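Formyltransferase PseJ (Anoxybacillus kamchatkensis G10, PDB 6EDK) belongs to the formyl transferase family, folded around a mixed beta-sheet of six strands with helices packed against it. Local coordinates at residues A[148-151]-A[152-155]; A[107-110]-A[111-114]; A[164-167]-A[168-171]. All blocks are in the same frame, centred on the assembly; numbering follows the deposited sequence.

Contacts 1 and 3 both lie on helix 147-169, near its start and toward its far end, with their centres about 24 Å apart. Contact 2 belongs to the short helix 106-112, whose Asn107 probably hydrogen-bonds Thr150 and touches Leu154 of contact 1, while Phe111 packs on Thr150. Contact 2 is the most buried of the three: aromatic and leucine side chains make up most of it, and a Schellman motif closes its helix. Contact 1 is partly buried and largely polar, with threonines and charged residues around one tyrosine. Contact 3, also partly buried, sits across the chain's centre from contact 2; it pairs a buried tryptophan and isoleucine with a more exposed, water-bridged side.

Contact 1 (A[148-151]-A[152-155]); sequences RTTY and ERLT
Tyr151 crosses the side chains of Glu152 and, one turn on, Thr155 at a slant in helix 147-169. With CG anti to the backbone N (chi1 -178°), the side chain leaves the helix beside its own carbonyl carbon. CB lies next to the amide of Glu152, and the ring edge carrying CD1 and CE1 runs past the following turn. OE2 of Glu152 lies in the ring plane at this edge, 3.9 Å from CD1, its carboxylate turned 59° against the ring. CE1 comes within 3.5 Å of Thr155 OG1, which sits over one face of the ring. CZ is still 3.9 Å from the same OG1. Trp202 meets the ring edge-to-face, and the side chain comes within about 3 Å of a bound MES molecule.

In the backbone, Tyr151 O takes the amide of Thr155 (N to O 2.9 Å), while Thr155 OG1 stands 3.1 Å from that oxygen. Arg153 makes a separate contact. A bend at chi3 (-69°) folds its guanidinium back over the preceding turn, where Thr149 O lies over one face, 4.2 Å from NH1, and NH1 forms a salt bridge with Asp145. Asp145, just before the helix, also accepts Thr149 OG1, so one carboxylate links Thr149 to Arg153 one turn on. Arg148, whose NE pairs with Asp203, keeps NH1 6.1 Å from Glu152 OE2.

Such chemistry implies a helix start anchored in part by polar links to neighbouring loops: aspartates take up the arginines, and the negative charge of Asp145, next to the helix N-terminus, probably interacts favourably with the helix dipole. Tyr151 meanwhile offers one ring face to the Thr155 hydroxyl oxygen and its edge to Glu152 OE2.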
loop_
_atom_site.group_PDB
_atom_site.type_symbol
_atom_site.label_atom_id
_atom_site.label_comp_id
_atom_site.label_asym_id
_atom_site.label_seq_id
_atom_site.Cartn_x
_atom_site.Cartn_y
_atom_site.Cartn_z
ATOM N N ARG A 148 9.158 14.731 -3.403
ATOM C CA ARG A 148 9.207 14.562 -1.951
ATOM C C ARG A 148 7.909 14.988 -1.306
ATOM O O ARG A 148 7.403 14.315 -0.438
ATOM C CB ARG A 148 10.341 15.375 -1.345
ATOM C CG ARG A 148 10.550 15.147 0.150
ATOM C CD ARG A 148 11.604 16.089 0.743
ATOM N NE ARG A 148 12.941 15.876 0.155
ATOM C CZ ARG A 148 13.724 14.850 0.464
ATOM N NH1 ARG A 148 13.307 13.941 1.321
ATOM N NH2 ARG A 148 14.914 14.725 -0.103
ATOM N N THR A 149 7.416 16.184 -1.647
ATOM C CA THR A 149 6.251 16.694 -0.934
ATOM C C THR A 149 5.004 15.901 -1.270
ATOM O O THR A 149 4.190 15.676 -0.374
ATOM C CB THR A 149 5.996 18.214 -1.183
ATOM O OG1 THR A 149 5.862 18.555 -2.571
ATOM C CG2 THR A 149 7.188 19.024 -0.593
ATOM N N THR A 150 4.882 15.406 -2.520
ATOM C CA THR A 150 3.733 14.566 -2.882
ATOM C C THR A 150 3.845 13.187 -2.246
ATOM O O THR A 150 2.863 12.709 -1.703
ATOM C CB THR A 150 3.586 14.407 -4.374
ATOM O OG1 THR A 150 4.818 13.977 -4.975
ATOM C CG2 THR A 150 3.292 15.797 -5.002
ATOM N N TYR A 151 5.043 12.594 -2.245
ATOM C CA TYR A 151 5.232 11.299 -1.515
ATOM C C TYR A 151 4.899 11.414 -0.035
ATOM O O TYR A 151 4.191 10.552 0.544
ATOM C CB TYR A 151 6.672 10.827 -1.719
ATOM C CG TYR A 151 6.984 9.483 -1.050
ATOM C CD1 TYR A 151 7.379 9.426 0.282
ATOM C CD2 TYR A 151 6.830 8.283 -1.745
ATOM C CE1 TYR A 151 7.654 8.181 0.904
ATOM C CE2 TYR A 151 7.081 7.043 -1.131
ATOM C CZ TYR A 151 7.494 7.009 0.182
ATOM O OH TYR A 151 7.763 5.779 0.757
ATOM N N GLU A 152 5.393 12.452 0.613
ATOM C CA GLU A 152 5.064 12.629 2.033
ATOM C C GLU A 152 3.592 12.813 2.231
ATOM O O GLU A 152 3.049 12.333 3.186
ATOM C CB GLU A 152 5.831 13.827 2.613
ATOM C CG GLU A 152 7.277 13.500 2.895
ATOM C CD GLU A 152 7.420 12.285 3.836
ATOM O OE1 GLU A 152 6.649 12.200 4.854
ATOM O OE2 GLU A 152 8.274 11.405 3.522
ATOM N N ARG A 153 2.907 13.558 1.362
ATOM C CA ARG A 153 1.476 13.709 1.545
ATOM C C ARG A 153 0.722 12.381 1.361
ATOM O O ARG A 153 -0.245 12.095 2.084
ATOM C CB ARG A 153 0.957 14.780 0.545
ATOM C CG ARG A 153 -0.434 15.148 0.792
ATOM C CD ARG A 153 -0.950 16.206 -0.240
ATOM N NE ARG A 153 -0.264 17.481 -0.001
ATOM C CZ ARG A 153 0.567 18.056 -0.844
ATOM N NH1 ARG A 153 0.807 17.502 -2.025
ATOM N NH2 ARG A 153 1.119 19.213 -0.507
ATOM N N LEU A 154 1.151 11.550 0.390
ATOM C CA LEU A 154 0.510 10.257 0.227
ATOM C C LEU A 154 0.747 9.400 1.473
ATOM O O LEU A 154 -0.168 8.736 1.955
ATOM C CB LEU A 154 1.093 9.528 -1.000
ATOM C CG LEU A 154 0.784 10.209 -2.344
ATOM C CD1 LEU A 154 1.662 9.461 -3.382
ATOM C CD2 LEU A 154 -0.651 10.118 -2.739
ATOM N N THR A 155 1.972 9.423 1.992
ATOM C CA THR A 155 2.297 8.603 3.182
ATOM C C THR A 155 1.428 9.008 4.378
ATOM O O THR A 155 0.838 8.161 5.061
ATOM C CB THR A 155 3.792 8.767 3.507
ATOM O OG1 THR A 155 4.515 8.087 2.468
ATOM C CG2 THR A 155 4.103 8.171 4.835
#

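Contact 2 (A[107-110]-A[111-114]); sequences NLWS and FLED
Leu112 lays its CD1 methyl over the six-membered ring of Trp109, 4.0 Å from the ring centroid and 15° off the ring normal, a clear CH-pi contact. The same CD1 presses against CG of Leu108 at 3.6 Å, so one methyl fills the angle between an indole face and a leucine branch. Glu113 runs extended past the indole and brings OE2 to 3.6 Å from Trp109 CZ3.

Round the helix, Phe111 turns its ring edge to Asn107. Its CD2 is 3.2 Å from the carbonyl oxygen Asn107 O, near the ring plane, and its CE2 is 3.6 Å from Asn107 OD1, with amide and ring planes 88° apart. Ser110 OG, lodged between its own backbone N and carbonyl carbon (chi1 80°), turns back to donate to Asn107 O at 2.8 Å. Leu108 O accepts two amides, from Leu112 and, in a more bent bond, from Phe111. The turn then closes in a Schellman motif: Asp114, with positive phi, is its C-prime residue, and Ser115 N returns to Ser110 O.

Helix 106-112 is thus held on several sides. Asn107 ND2 hydrogen-bonds Thr150 OG1 on helix 147-169, where Leu147, Tyr151 and Leu154 also touch the asparagine. Phe111 receives Lys117 in a cation-pi contact and Tyr141 edge-to-face. Trp109 stacks with His186 of the small strand 185-186, and NE2 of that histidine is hydrogen-bonded to Glu113 OE1, so the helix bridges the long helix and that short strand.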
loop_
_atom_site.group_PDB
_atom_site.type_symbol
_atom_site.label_atom_id
_atom_site.label_comp_id
_atom_site.label_asym_id
_atom_site.label_seq_id
_atom_site.Cartn_x
_atom_site.Cartn_y
_atom_site.Cartn_z
ATOM N N ASN A 107 3.930 7.022 -7.133
ATOM C CA ASN A 107 3.842 8.483 -7.096
ATOM C C ASN A 107 4.454 9.075 -8.351
ATOM O O ASN A 107 3.871 9.948 -9.001
ATOM C CB ASN A 107 4.537 8.998 -5.844
ATOM C CG ASN A 107 4.467 10.506 -5.679
ATOM O OD1 ASN A 107 3.391 11.126 -5.741
ATOM N ND2 ASN A 107 5.624 11.112 -5.435
ATOM N N LEU A 108 5.661 8.635 -8.685
ATOM C CA LEU A 108 6.292 9.130 -9.915
ATOM C C LEU A 108 5.433 8.853 -11.145
ATOM O O LEU A 108 5.205 9.747 -11.961
ATOM C CB LEU A 108 7.665 8.501 -10.047
ATOM C CG LEU A 108 8.401 8.819 -11.396
ATOM C CD1 LEU A 108 8.673 10.297 -11.472
ATOM C CD2 LEU A 108 9.727 8.026 -11.343
ATOM N N TRP A 109 4.932 7.637 -11.292
ATOM C CA TRP A 109 4.172 7.299 -12.492
ATOM C C TRP A 109 2.858 8.046 -12.581
ATOM O O TRP A 109 2.370 8.313 -13.698
ATOM C CB TRP A 109 3.918 5.802 -12.567
ATOM C CG TRP A 109 5.116 5.092 -12.997
ATOM C CD1 TRP A 109 5.941 4.336 -12.235
ATOM C CD2 TRP A 109 5.660 5.107 -14.310
ATOM N NE1 TRP A 109 6.999 3.862 -13.011
ATOM C CE2 TRP A 109 6.844 4.342 -14.284
ATOM C CE3 TRP A 109 5.263 5.720 -15.520
ATOM C CZ2 TRP A 109 7.648 4.141 -15.439
ATOM C CZ3 TRP A 109 6.067 5.520 -16.658
ATOM C CH2 TRP A 109 7.253 4.737 -16.583
ATOM N N SER A 110 2.268 8.426 -11.416
ATOM C CA SER A 110 1.065 9.216 -11.447
ATOM C C SER A 110 1.302 10.566 -12.096
ATOM O O SER A 110 0.385 11.125 -12.692
ATOM C CB SER A 110 0.485 9.381 -10.037
ATOM O OG SER A 110 1.154 10.380 -9.287
ATOM N N PHE A 111 2.525 11.076 -12.053
ATOM C CA PHE A 111 2.848 12.328 -12.739
ATOM C C PHE A 111 3.292 12.086 -14.177
ATOM O O PHE A 111 2.790 12.754 -15.103
ATOM C CB PHE A 111 3.920 13.075 -11.967
ATOM C CG PHE A 111 3.392 13.668 -10.727
ATOM C CD1 PHE A 111 2.657 14.818 -10.784
ATOM C CD2 PHE A 111 3.550 13.044 -9.522
ATOM C CE1 PHE A 111 2.109 15.356 -9.635
ATOM C CE2 PHE A 111 3.011 13.595 -8.381
ATOM C CZ PHE A 111 2.273 14.744 -8.452
ATOM N N LEU A 112 4.175 11.099 -14.378
ATOM C CA LEU A 112 4.644 10.809 -15.727
ATOM C C LEU A 112 3.495 10.495 -16.673
ATOM O O LEU A 112 3.504 10.928 -17.835
ATOM C CB LEU A 112 5.633 9.649 -15.701
ATOM C CG LEU A 112 6.970 9.936 -15.028
ATOM C CD1 LEU A 112 7.761 8.663 -14.920
ATOM C CD2 LEU A 112 7.773 11.003 -15.738
ATOM N N GLU A 113 2.488 9.753 -16.215
ATOM C CA GLU A 113 1.357 9.350 -17.042
ATOM C C GLU A 113 0.099 10.145 -16.737
ATOM O O GLU A 113 -0.952 9.837 -17.298
ATOM C CB GLU A 113 1.117 7.838 -16.899
ATOM C CG GLU A 113 2.217 7.027 -17.606
ATOM C CD GLU A 113 2.125 5.537 -17.449
ATOM O OE1 GLU A 113 1.293 5.025 -16.660
ATOM O OE2 GLU A 113 2.906 4.836 -18.123
ATOM N N ASP A 114 0.199 11.190 -15.902
ATOM C CA ASP A 114 -0.856 12.139 -15.566
ATOM C C ASP A 114 -2.142 11.387 -15.210
ATOM O O ASP A 114 -3.202 11.602 -15.777
ATOM C CB ASP A 114 -1.072 13.170 -16.708
ATOM C CG ASP A 114 -1.939 14.370 -16.295
ATOM O OD1 ASP A 114 -2.111 14.662 -15.097
ATOM O OD2 ASP A 114 -2.475 15.072 -17.194
#

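Contact 3 (A[164-167]-A[168-171]); sequences EYWP and LIRL
Trp166 and Arg170 form the tight side of this turn toward the far end of helix 147-169. The arginine's CB stands over the six-membered ring of the indole, 4.1 Å from its centroid and 18° off the normal, a CH-pi contact. From there the chain stays extended: CG passes 3.9 Å from CZ2, and CD comes to 3.5 Å from NE1, so the methylenes travel across the indole toward its pyrrole side. The guanidinium, turned 69° against the ring, lies beyond the indole and pairs through NE with Asp47. Ile169, buried like Trp166, crosses the tryptophan at about a right angle and sets CG2 against CZ3 at 3.9 Å. Phe45 and Phe68 meet the same indole edge-to-face, Phe162 lies against it with its plane at about 30°, and Ile169 continues onto Phe68 and Ile134 of the sheet. Bonds from Ile169 N to Tyr165 O and from Arg170 N to Trp166 O (2.7 Å) still span Pro167.

The other side is looser and nearer solvent: Leu168 is exposed, Tyr165 and Pro167 partly so. Tyr165 and Leu168 touch lightly, CD1 to CD1 at 4.3 Å. Pro167 has no amide hydrogen to give the preceding turn, and the helix is kinked there. Pro167 O is met by Leu171 CG at 3.8 Å and takes a hydrogen bond from a water, which in turn accepts a weak one from Arg170 NH1.

Arg170 therefore plays a double part: its hydrocarbon stem serves as a lid on the tryptophan, while its charged end pairs with Asp47 and binds a water weakly. The nearby carboxylate should help keep the guanidinium in place, with the extended stem lying against the aromatic group.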
loop_
_atom_site.group_PDB
_atom_site.type_symbol
_atom_site.label_atom_id
_atom_site.label_comp_id
_atom_site.label_asym_id
_atom_site.label_seq_id
_atom_site.Cartn_x
_atom_site.Cartn_y
_atom_site.Cartn_z
ATOM N N GLU A 164 -8.197 5.764 10.447
ATOM C CA GLU A 164 -9.606 6.133 10.434
ATOM C C GLU A 164 -10.503 4.931 10.275
ATOM O O GLU A 164 -11.571 4.870 10.913
ATOM C CB GLU A 164 -9.898 7.138 9.327
ATOM C CG GLU A 164 -11.348 7.519 9.157
ATOM C CD GLU A 164 -11.513 8.592 8.087
ATOM O OE1 GLU A 164 -10.467 9.115 7.592
ATOM O OE2 GLU A 164 -12.668 8.932 7.793
ATOM N N TYR A 165 -10.099 3.952 9.472
ATOM C CA TYR A 165 -11.017 2.845 9.150
ATOM C C TYR A 165 -10.683 1.538 9.869
ATOM O O TYR A 165 -11.496 0.618 9.858
ATOM C CB TYR A 165 -11.063 2.591 7.636
ATOM C CG TYR A 165 -11.920 3.588 6.902
ATOM C CD1 TYR A 165 -13.277 3.415 6.771
ATOM C CD2 TYR A 165 -11.372 4.748 6.381
ATOM C CE1 TYR A 165 -14.067 4.329 6.127
ATOM C CE2 TYR A 165 -12.200 5.703 5.672
ATOM C CZ TYR A 165 -13.548 5.454 5.574
ATOM O OH TYR A 165 -14.402 6.336 4.927
ATOM N N TRP A 166 -9.530 1.455 10.520
ATOM C CA TRP A 166 -9.195 0.204 11.190
ATOM C C TRP A 166 -10.240 -0.243 12.204
ATOM O O TRP A 166 -10.508 -1.452 12.244
ATOM C CB TRP A 166 -7.864 0.354 11.878
ATOM C CG TRP A 166 -7.406 -0.912 12.645
ATOM C CD1 TRP A 166 -7.144 -0.972 14.010
ATOM C CD2 TRP A 166 -7.176 -2.208 12.122
ATOM N NE1 TRP A 166 -6.755 -2.263 14.343
ATOM C CE2 TRP A 166 -6.758 -3.035 13.208
ATOM C CE3 TRP A 166 -7.268 -2.772 10.858
ATOM C CZ2 TRP A 166 -6.440 -4.351 13.033
ATOM C CZ3 TRP A 166 -6.953 -4.090 10.696
ATOM C CH2 TRP A 166 -6.518 -4.866 11.784
ATOM N N PRO A 167 -10.847 0.623 13.017
ATOM C CA PRO A 167 -11.917 0.123 13.931
ATOM C C PRO A 167 -13.000 -0.678 13.231
ATOM O O PRO A 167 -13.557 -1.592 13.838
ATOM C CB PRO A 167 -12.490 1.394 14.561
ATOM C CG PRO A 167 -11.333 2.390 14.539
ATOM C CD PRO A 167 -10.619 2.082 13.210
ATOM N N LEU A 168 -13.332 -0.350 11.990
ATOM C CA LEU A 168 -14.261 -1.140 11.203
ATOM C C LEU A 168 -13.586 -2.351 10.582
ATOM O O LEU A 168 -14.132 -3.448 10.638
ATOM C CB LEU A 168 -14.904 -0.265 10.112
ATOM C CG LEU A 168 -15.779 0.892 10.637
ATOM C CD1 LEU A 168 -16.156 1.843 9.527
ATOM C CD2 LEU A 168 -17.059 0.372 11.311
ATOM N N ILE A 169 -12.420 -2.162 9.923
ATOM C CA ILE A 169 -11.761 -3.279 9.268
ATOM C C ILE A 169 -11.469 -4.386 10.276
ATOM O O ILE A 169 -11.553 -5.580 9.968
ATOM C CB ILE A 169 -10.454 -2.819 8.598
ATOM C CG1 ILE A 169 -10.774 -1.782 7.554
ATOM C CG2 ILE A 169 -9.720 -4.036 7.993
ATOM C CD1 ILE A 169 -9.497 -1.091 6.983
ATOM N N ARG A 170 -11.089 -3.988 11.487
ATOM C CA ARG A 170 -10.722 -4.936 12.534
ATOM C C ARG A 170 -11.829 -5.950 12.804
ATOM O O ARG A 170 -11.554 -7.065 13.257
ATOM C CB ARG A 170 -10.441 -4.137 13.801
ATOM C CG ARG A 170 -9.795 -4.900 14.858
ATOM C CD ARG A 170 -9.419 -3.925 15.925
ATOM N NE ARG A 170 -9.198 -4.652 17.165
ATOM C CZ ARG A 170 -10.147 -4.881 18.061
ATOM N NH1 ARG A 170 -11.387 -4.400 17.864
ATOM N NH2 ARG A 170 -9.853 -5.568 19.158
ATOM N N LEU A 171 -13.072 -5.575 12.538
ATOM C CA LEU A 171 -14.237 -6.403 12.834
ATOM C C LEU A 171 -14.912 -6.952 11.580
ATOM O O LEU A 171 -16.084 -7.327 11.635
ATOM C CB LEU A 171 -15.221 -5.586 13.659
ATOM C CG LEU A 171 -14.607 -5.039 14.949
ATOM C CD1 LEU A 171 -15.590 -4.185 15.691
ATOM C CD2 LEU A 171 -14.134 -6.204 15.809
HETATM O O HOH W 1 -12.821 -1.860 16.645
#